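Local coordinates for EvdMO1 (Micromonospora carbonacea, PDB 5T39), which probably transfers a methyl group from S-adenosylmethionine during everninomicin biosynthesis, as the methyltransferase domain of a fused methyltransferase-oxidase enzyme, at residues H178-S183 with S241-D246; G191-H196 with W215-S220. All blocks are in the same frame, centred on the assembly; numbering follows the deposited sequence.

Interaction 1. Residues H178-S183 with S241-D246; sequences HYWGSS and SAEVCD
S241 meets G181 where two antiparallel strands of the Rossmann-like methyltransferase sheet, 172-180 and 244-252, end and begin; strand 244-252 is inserted between 172-180 and the edge strand 232-239, giving the order 3-2-1-4-5-7-6. The carbonyl O of S241 faces G181 CA at 3.4 Å in a CA-H...O contact; a CB on G181 would point toward the S241 carbonyl and probably clash with it, and a water donates to both S241 O and G181 O. S241 OG accepts from E243 N, an ST turn that shapes the hairpin loop, and donates to V244 O. A242 packs against G181 through its backbone alone. E243 O accepts from G181 N at 2.7 Å, while E243 CA stands over one face of the W180 six-membered ring, 3.9 Å from its centroid. The indole reaches that spot with CG anti to the backbone N (chi1 -173°). K195 supplies a cation-pi partner to the same indole. V244 lies on the sheet face of H178, W180 and D246; its CG1 rests over the imidazole, 3.5 Å from H178 ND1. C245 and Y179 form a hydrogen-bonded pair, C245 N to Y179 O being 2.9 Å. On their face of the sheet C245 CB sits over the phenol ring in a CH-pi contact, 3.4 Å from the centroid, and SG lies obliquely beside it; E238 holds the phenol OH. C245 O is gripped twice, by Y179 N and H178 ND1, from opposite faces of its carbonyl plane. D246, whose carboxylate is salt-bridged to R239, comes last: OD1 lies in the imidazole plane, 2.8 Å from H178 ND1, but the N-H points between it and C245 O, leaving this bond weak and bent at 125°.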
ATOM      1  N   HIS A 178      -1.542  -9.755   5.535  1.00  9.20           N
ATOM      2  CA  HIS A 178      -1.856 -11.090   6.005  1.00 10.11           C
ATOM      3  C   HIS A 178      -0.605 -11.962   6.030  1.00 10.18           C
ATOM      4  O   HIS A 178       0.384 -11.711   5.336  1.00 10.51           O
ATOM      5  CB  HIS A 178      -2.851 -11.770   5.077  1.00 11.95           C
ATOM      6  CG  HIS A 178      -4.171 -11.081   4.993  1.00 14.21           C
ATOM      7  ND1 HIS A 178      -4.976 -10.874   6.091  1.00 15.96           N
ATOM      8  CD2 HIS A 178      -4.844 -10.579   3.931  1.00 16.53           C
ATOM      9  CE1 HIS A 178      -6.081 -10.256   5.712  1.00 18.06           C
ATOM     10  NE2 HIS A 178      -6.028 -10.069   4.405  1.00 18.46           N
ATOM     11  N   TYR A 179      -0.682 -13.021   6.830  1.00 10.00           N
ATOM     12  CA  TYR A 179       0.281 -14.108   6.795  1.00 10.19           C
ATOM     13  C   TYR A 179      -0.507 -15.385   7.063  1.00 10.77           C
ATOM     14  O   TYR A 179      -1.675 -15.340   7.454  1.00 11.09           O
ATOM     15  CB  TYR A 179       1.474 -13.887   7.752  1.00 10.49           C
ATOM     16  CG  TYR A 179       1.130 -13.969   9.215  1.00 10.15           C
ATOM     17  CD1 TYR A 179       0.814 -12.834   9.958  1.00  9.62           C
ATOM     18  CD2 TYR A 179       1.120 -15.196   9.862  1.00 10.39           C
ATOM     19  CE1 TYR A 179       0.493 -12.931  11.306  1.00 10.10           C
ATOM     20  CE2 TYR A 179       0.803 -15.299  11.194  1.00 10.70           C
ATOM     21  CZ  TYR A 179       0.482 -14.173  11.914  1.00 10.60           C
ATOM     22  OH  TYR A 179       0.147 -14.316  13.244  1.00 11.70           O
ATOM     23  N   TRP A 180       0.123 -16.528   6.828  1.00 11.34           N
ATOM     24  CA  TRP A 180      -0.543 -17.818   6.943  1.00 12.73           C
ATOM     25  C   TRP A 180      -0.240 -18.418   8.307  1.00 13.09           C
ATOM     26  O   TRP A 180       0.917 -18.438   8.735  1.00 12.95           O
ATOM     27  CB  TRP A 180      -0.066 -18.745   5.831  1.00 14.31           C
ATOM     28  CG  TRP A 180      -0.809 -20.031   5.780  1.00 16.22           C
ATOM     29  CD1 TRP A 180      -0.307 -21.266   6.046  1.00 17.46           C
ATOM     30  CD2 TRP A 180      -2.197 -20.224   5.451  1.00 18.12           C
ATOM     31  NE1 TRP A 180      -1.282 -22.215   5.899  1.00 18.72           N
ATOM     32  CE2 TRP A 180      -2.454 -21.606   5.538  1.00 19.11           C
ATOM     33  CE3 TRP A 180      -3.243 -19.367   5.091  1.00 19.56           C
ATOM     34  CZ2 TRP A 180      -3.711 -22.155   5.272  1.00 20.76           C
ATOM     35  CZ3 TRP A 180      -4.495 -19.917   4.825  1.00 21.15           C
ATOM     36  CH2 TRP A 180      -4.714 -21.298   4.922  1.00 21.41           C
ATOM     37  N   GLY A 181      -1.280 -18.923   8.978  1.00 13.88           N
ATOM     38  CA  GLY A 181      -1.222 -19.317  10.377  1.00 14.25           C
ATOM     39  C   GLY A 181      -0.654 -20.680  10.689  1.00 15.55           C
ATOM     40  O   GLY A 181      -0.623 -21.063  11.862  1.00 16.86           O
ATOM     41  N   SER A 182      -0.208 -21.428   9.690  1.00 16.11           N
ATOM     42  CA  SER A 182       0.342 -22.757   9.893  1.00 17.74           C
ATOM     43  C   SER A 182       1.622 -22.889   9.086  1.00 17.83           C
ATOM     44  O   SER A 182       1.833 -22.182   8.100  1.00 19.49           O
ATOM     45  CB  SER A 182      -0.650 -23.820   9.450  1.00 19.75           C
ATOM     46  OG  SER A 182      -0.077 -25.113   9.543  1.00 21.41           O
ATOM     47  N   SER A 183       2.497 -23.767   9.543  1.00 17.19           N
ATOM     48  CA  SER A 183       3.696 -24.104   8.802  1.00 17.30           C
ATOM     49  C   SER A 183       3.583 -25.461   8.131  1.00 17.60           C
ATOM     50  O   SER A 183       4.462 -25.835   7.350  1.00 18.52           O
ATOM     51  CB  SER A 183       4.910 -24.056   9.733  1.00 17.46           C
ATOM     52  OG  SER A 183       5.009 -22.783  10.351  1.00 17.76           O
ATOM     53  N   SER A 241      -5.220 -16.838  13.490  1.00 14.53           N
ATOM     54  CA  SER A 241      -6.039 -18.010  13.232  1.00 16.42           C
ATOM     55  C   SER A 241      -5.117 -19.082  12.680  1.00 16.04           C
ATOM     56  O   SER A 241      -3.954 -18.830  12.364  1.00 15.22           O
ATOM     57  CB  SER A 241      -7.157 -17.719  12.234  1.00 20.15           C
ATOM     58  OG  SER A 241      -6.779 -18.117  10.930  1.00 21.68           O
ATOM     59  N   ALA A 242      -5.652 -20.293  12.558  1.00 17.48           N
ATOM     60  CA  ALA A 242      -4.898 -21.361  11.919  1.00 19.10           C
ATOM     61  C   ALA A 242      -4.706 -21.114  10.435  1.00 19.81           C
ATOM     62  O   ALA A 242      -3.826 -21.733   9.828  1.00 20.76           O
ATOM     63  CB  ALA A 242      -5.607 -22.696  12.121  1.00 20.09           C
ATOM     64  N   GLU A 243      -5.508 -20.231   9.840  1.00 19.61           N
ATOM     65  CA  GLU A 243      -5.448 -19.956   8.410  1.00 20.23           C
ATOM     66  C   GLU A 243      -5.022 -18.508   8.197  1.00 18.51           C
ATOM     67  O   GLU A 243      -3.862 -18.160   8.439  1.00 18.34           O
ATOM     68  CB  GLU A 243      -6.798 -20.293   7.749  1.00 23.32           C
ATOM     69  CG  GLU A 243      -7.255 -21.753   7.979  1.00 26.36           C
ATOM     70  CD  GLU A 243      -8.643 -22.073   7.415  1.00 29.35           C
ATOM     71  OE1 GLU A 243      -9.062 -21.425   6.432  1.00 31.03           O
ATOM     72  OE2 GLU A 243      -9.316 -22.980   7.955  1.00 30.94           O
ATOM     73  N   VAL A 244      -5.939 -17.646   7.768  1.00 17.02           N
ATOM     74  CA  VAL A 244      -5.559 -16.269   7.471  1.00 15.69           C
ATOM     75  C   VAL A 244      -5.347 -15.504   8.773  1.00 14.96           C
ATOM     76  O   VAL A 244      -6.237 -15.443   9.627  1.00 16.97           O
ATOM     77  CB  VAL A 244      -6.608 -15.588   6.589  1.00 16.31           C
ATOM     78  CG1 VAL A 244      -6.240 -14.123   6.363  1.00 16.33           C
ATOM     79  CG2 VAL A 244      -6.741 -16.321   5.259  1.00 16.81           C
ATOM     80  N   CYS A 245      -4.164 -14.912   8.924  1.00 12.36           N
ATOM     81  CA  CYS A 245      -3.825 -14.034  10.032  1.00 11.41           C
ATOM     82  C   CYS A 245      -3.630 -12.621   9.496  1.00 11.16           C
ATOM     83  O   CYS A 245      -3.327 -12.429   8.316  1.00 11.49           O
ATOM     84  CB  CYS A 245      -2.530 -14.495  10.700  1.00 11.18           C
ATOM     85  SG  CYS A 245      -2.626 -16.146  11.427  1.00 11.88           S
ATOM     86  N   ASP A 246      -3.772 -11.636  10.389  1.00 11.10           N
ATOM     87  CA  ASP A 246      -3.604 -10.227  10.057  1.00 11.19           C
ATOM     88  C   ASP A 246      -2.555  -9.628  10.982  1.00 10.45           C
ATOM     89  O   ASP A 246      -2.551  -9.921  12.180  1.00 10.97           O
ATOM     90  CB  ASP A 246      -4.898  -9.428  10.303  1.00 12.98           C
ATOM     91  CG  ASP A 246      -6.120 -10.017   9.632  1.00 15.30           C
ATOM     92  OD1 ASP A 246      -6.005 -10.833   8.697  1.00 16.27           O
ATOM     93  OD2 ASP A 246      -7.224  -9.636  10.063  1.00 17.37           O
TER
HETATM   94  O   HOH W   1      -1.724 -18.958  14.005  1.00 24.75           O

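Interaction 2. Residues G191-H196 with W215-S220; sequences GYSVKH and WLDRAS
S220 reaches from the first turn of helix 218-228 to strand 192-198, its OG accepting from S193 N at 2.9 Å. The same OG donates to D217 OD1, which also takes S220 N; the two donors approach that oxygen from opposite faces of the carboxylate, both on its syn side. D217 CG lies between its own backbone N and carbonyl carbon (chi1 68°), folding the carboxylate back over the helix start and laying OD2 3.5 Å from S193 CB. Replacing D217 by an alanine would probably leave S220 N uncapped and free the S220 hydroxyl to turn away from S193 N. Beyond the cap, Y192 CB and V194 CG1 both lean on the methyl L216 CD2, V194 at 3.9 Å, its side chain crossing that of L216 obliquely. On the other sheet face the CB atoms of K195 and W215 meet, then the longer groups diverge. Paired backbone bonds, K195 N to W215 O (2.8 Å) and W215 N to K195 O, tie these strands. The result is an antiparallel pair of strands from the three-stranded sheet 187-189, 192-198 and 212-216, whose last strand passes through the Asp N-cap D217 into helix 218-228, beside the Rossmann-like core.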
ATOM      1  N   GLY A 191      14.864 -20.239   1.688  1.00  9.41           N
ATOM      2  CA  GLY A 191      14.824 -20.603   3.084  1.00 10.22           C
ATOM      3  C   GLY A 191      13.584 -20.186   3.845  1.00 10.44           C
ATOM      4  O   GLY A 191      13.495 -20.477   5.041  1.00 13.71           O
ATOM      5  N   TYR A 192      12.626 -19.529   3.205  1.00  9.51           N
ATOM      6  CA  TYR A 192      11.393 -19.100   3.840  1.00  9.18           C
ATOM      7  C   TYR A 192      10.300 -20.124   3.586  1.00  9.40           C
ATOM      8  O   TYR A 192      10.236 -20.731   2.509  1.00 10.61           O
ATOM      9  CB  TYR A 192      10.956 -17.747   3.280  1.00  9.13           C
ATOM     10  CG  TYR A 192      11.951 -16.640   3.537  1.00  9.05           C
ATOM     11  CD1 TYR A 192      12.194 -16.179   4.825  1.00 10.20           C
ATOM     12  CD2 TYR A 192      12.647 -16.050   2.493  1.00  8.90           C
ATOM     13  CE1 TYR A 192      13.104 -15.168   5.057  1.00 10.73           C
ATOM     14  CE2 TYR A 192      13.554 -15.034   2.721  1.00  9.35           C
ATOM     15  CZ  TYR A 192      13.773 -14.607   4.010  1.00  9.75           C
ATOM     16  OH  TYR A 192      14.663 -13.595   4.285  1.00 10.96           O
ATOM     17  N   SER A 193       9.440 -20.322   4.581  1.00  9.62           N
ATOM     18  CA  SER A 193       8.280 -21.194   4.437  1.00 10.04           C
ATOM     19  C   SER A 193       7.131 -20.414   3.819  1.00  9.87           C
ATOM     20  O   SER A 193       6.736 -19.363   4.341  1.00 10.43           O
ATOM     21  CB  SER A 193       7.860 -21.760   5.792  1.00 12.00           C
ATOM     22  OG  SER A 193       8.891 -22.556   6.348  1.00 14.24           O
ATOM     23  N   VAL A 194       6.605 -20.938   2.707  1.00  9.76           N
ATOM     24  CA  VAL A 194       5.694 -20.205   1.844  1.00 10.20           C
ATOM     25  C   VAL A 194       4.474 -21.038   1.493  1.00 10.03           C
ATOM     26  O   VAL A 194       4.571 -22.243   1.231  1.00 11.16           O
ATOM     27  CB  VAL A 194       6.393 -19.708   0.558  1.00 11.47           C
ATOM     28  CG1 VAL A 194       7.463 -18.707   0.909  1.00 13.41           C
ATOM     29  CG2 VAL A 194       6.976 -20.857  -0.257  1.00 13.02           C
ATOM     30  N   LYS A 195       3.327 -20.365   1.442  1.00 10.41           N
ATOM     31  CA  LYS A 195       2.094 -20.887   0.878  1.00 11.37           C
ATOM     32  C   LYS A 195       1.981 -20.291  -0.517  1.00 10.51           C
ATOM     33  O   LYS A 195       1.754 -19.086  -0.669  1.00 10.89           O
ATOM     34  CB  LYS A 195       0.891 -20.518   1.748  1.00 13.85           C
ATOM     35  CG  LYS A 195      -0.391 -21.182   1.272  1.00 17.38           C
ATOM     36  CD  LYS A 195      -1.541 -21.041   2.238  1.00 20.24           C
ATOM     37  CE  LYS A 195      -2.763 -21.806   1.744  1.00 22.63           C
ATOM     38  NZ  LYS A 195      -2.457 -23.227   1.403  1.00 24.49           N
ATOM     39  N   HIS A 196       2.172 -21.133  -1.527  1.00 10.53           N
ATOM     40  CA  HIS A 196       2.257 -20.702  -2.917  1.00 10.43           C
ATOM     41  C   HIS A 196       0.930 -21.001  -3.586  1.00 10.44           C
ATOM     42  O   HIS A 196       0.565 -22.164  -3.745  1.00 11.09           O
ATOM     43  CB  HIS A 196       3.392 -21.446  -3.605  1.00 11.63           C
ATOM     44  CG  HIS A 196       3.669 -20.992  -4.998  1.00 11.05           C
ATOM     45  ND1 HIS A 196       4.384 -21.761  -5.888  1.00 11.94           N
ATOM     46  CD2 HIS A 196       3.351 -19.850  -5.653  1.00 10.85           C
ATOM     47  CE1 HIS A 196       4.500 -21.107  -7.029  1.00 11.63           C
ATOM     48  NE2 HIS A 196       3.868 -19.953  -6.919  1.00 11.11           N
ATOM     49  N   TRP A 215       2.350 -16.415   0.299  1.00  9.02           N
ATOM     50  CA  TRP A 215       2.180 -15.955   1.666  1.00  9.69           C
ATOM     51  C   TRP A 215       3.265 -16.585   2.528  1.00  9.64           C
ATOM     52  O   TRP A 215       3.742 -17.679   2.242  1.00 10.69           O
ATOM     53  CB  TRP A 215       0.817 -16.366   2.219  1.00 11.30           C
ATOM     54  CG  TRP A 215      -0.380 -15.691   1.636  1.00 12.18           C
ATOM     55  CD1 TRP A 215      -0.574 -15.284   0.350  1.00 13.94           C
ATOM     56  CD2 TRP A 215      -1.572 -15.362   2.345  1.00 11.40           C
ATOM     57  NE1 TRP A 215      -1.825 -14.720   0.218  1.00 14.09           N
ATOM     58  CE2 TRP A 215      -2.455 -14.758   1.433  1.00 12.49           C
ATOM     59  CE3 TRP A 215      -1.981 -15.527   3.667  1.00 10.94           C
ATOM     60  CZ2 TRP A 215      -3.720 -14.309   1.807  1.00 12.85           C
ATOM     61  CZ3 TRP A 215      -3.229 -15.098   4.031  1.00 12.03           C
ATOM     62  CH2 TRP A 215      -4.087 -14.493   3.107  1.00 12.79           C
ATOM     63  N   LEU A 216       3.634 -15.900   3.602  1.00  9.75           N
ATOM     64  CA  LEU A 216       4.623 -16.376   4.561  1.00 10.21           C
ATOM     65  C   LEU A 216       3.935 -16.887   5.819  1.00 10.04           C
ATOM     66  O   LEU A 216       2.868 -16.397   6.191  1.00 10.92           O
ATOM     67  CB  LEU A 216       5.565 -15.232   4.935  1.00 10.50           C
ATOM     68  CG  LEU A 216       6.438 -14.752   3.770  1.00 11.14           C
ATOM     69  CD1 LEU A 216       7.061 -13.409   4.052  1.00 12.34           C
ATOM     70  CD2 LEU A 216       7.535 -15.736   3.466  1.00 14.15           C
ATOM     71  N   ASP A 217       4.557 -17.865   6.490  1.00 10.22           N
ATOM     72  CA  ASP A 217       4.169 -18.113   7.875  1.00 10.55           C
ATOM     73  C   ASP A 217       4.766 -17.025   8.770  1.00 10.00           C
ATOM     74  O   ASP A 217       5.528 -16.173   8.318  1.00  9.79           O
ATOM     75  CB  ASP A 217       4.482 -19.548   8.326  1.00 11.69           C
ATOM     76  CG  ASP A 217       5.962 -19.866   8.434  1.00 12.12           C
ATOM     77  OD1 ASP A 217       6.812 -18.991   8.169  1.00 12.15           O
ATOM     78  OD2 ASP A 217       6.272 -21.038   8.789  1.00 14.01           O
ATOM     79  N   ARG A 218       4.382 -17.020  10.044  1.00 10.11           N
ATOM     80  CA  ARG A 218       4.778 -15.909  10.901  1.00  9.83           C
ATOM     81  C   ARG A 218       6.285 -15.853  11.071  1.00  9.80           C
ATOM     82  O   ARG A 218       6.890 -14.778  10.996  1.00  9.67           O
ATOM     83  CB  ARG A 218       4.098 -15.985  12.268  1.00 10.30           C
ATOM     84  CG  ARG A 218       4.145 -14.645  12.995  1.00 10.49           C
ATOM     85  CD  ARG A 218       3.568 -14.749  14.397  1.00 10.72           C
ATOM     86  NE  ARG A 218       3.392 -13.444  15.038  1.00 11.03           N
ATOM     87  CZ  ARG A 218       4.347 -12.759  15.665  1.00 10.96           C
ATOM     88  NH1 ARG A 218       5.583 -13.239  15.774  1.00 11.80           N
ATOM     89  NH2 ARG A 218       4.053 -11.587  16.219  1.00 11.00           N
ATOM     90  N   ALA A 219       6.909 -17.002  11.334  1.00 10.48           N
ATOM     91  CA  ALA A 219       8.347 -17.005  11.547  1.00 10.90           C
ATOM     92  C   ALA A 219       9.070 -16.496  10.310  1.00 10.24           C
ATOM     93  O   ALA A 219      10.061 -15.774  10.414  1.00 10.47           O
ATOM     94  CB  ALA A 219       8.829 -18.412  11.900  1.00 12.19           C
ATOM     95  N   SER A 220       8.597 -16.879   9.126  1.00  9.92           N
ATOM     96  CA  SER A 220       9.271 -16.448   7.911  1.00  9.58           C
ATOM     97  C   SER A 220       9.038 -14.970   7.636  1.00  9.14           C
ATOM     98  O   SER A 220       9.927 -14.308   7.098  1.00  9.24           O
ATOM     99  CB  SER A 220       8.828 -17.297   6.723  1.00 10.08           C
ATOM    100  OG  SER A 220       9.205 -18.648   6.913  1.00 11.18           O
TER

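How the interactions relate
Interaction 2 is nested in the chain loop that interaction 1 closes, and their centres lie about 10 Å apart. The end of strand 172-180 joins them: W180 N meets L216 O at 2.8 Å, and S183 OG bonds D217 OD2 at 2.7 Å, so the loop after that strand is tied to the helix cap of interaction 2. The indole of W180 also takes the aliphatic chain of K195, W180 CD2 and K195 CD lying 3.4 Å apart, while the rings of H178 and W215 meet nearly parallel. Neither contact reaches the bound S-adenosylhomocysteine: it lies about 10 Å from the H178 side chain and about 12 Å from that of W215.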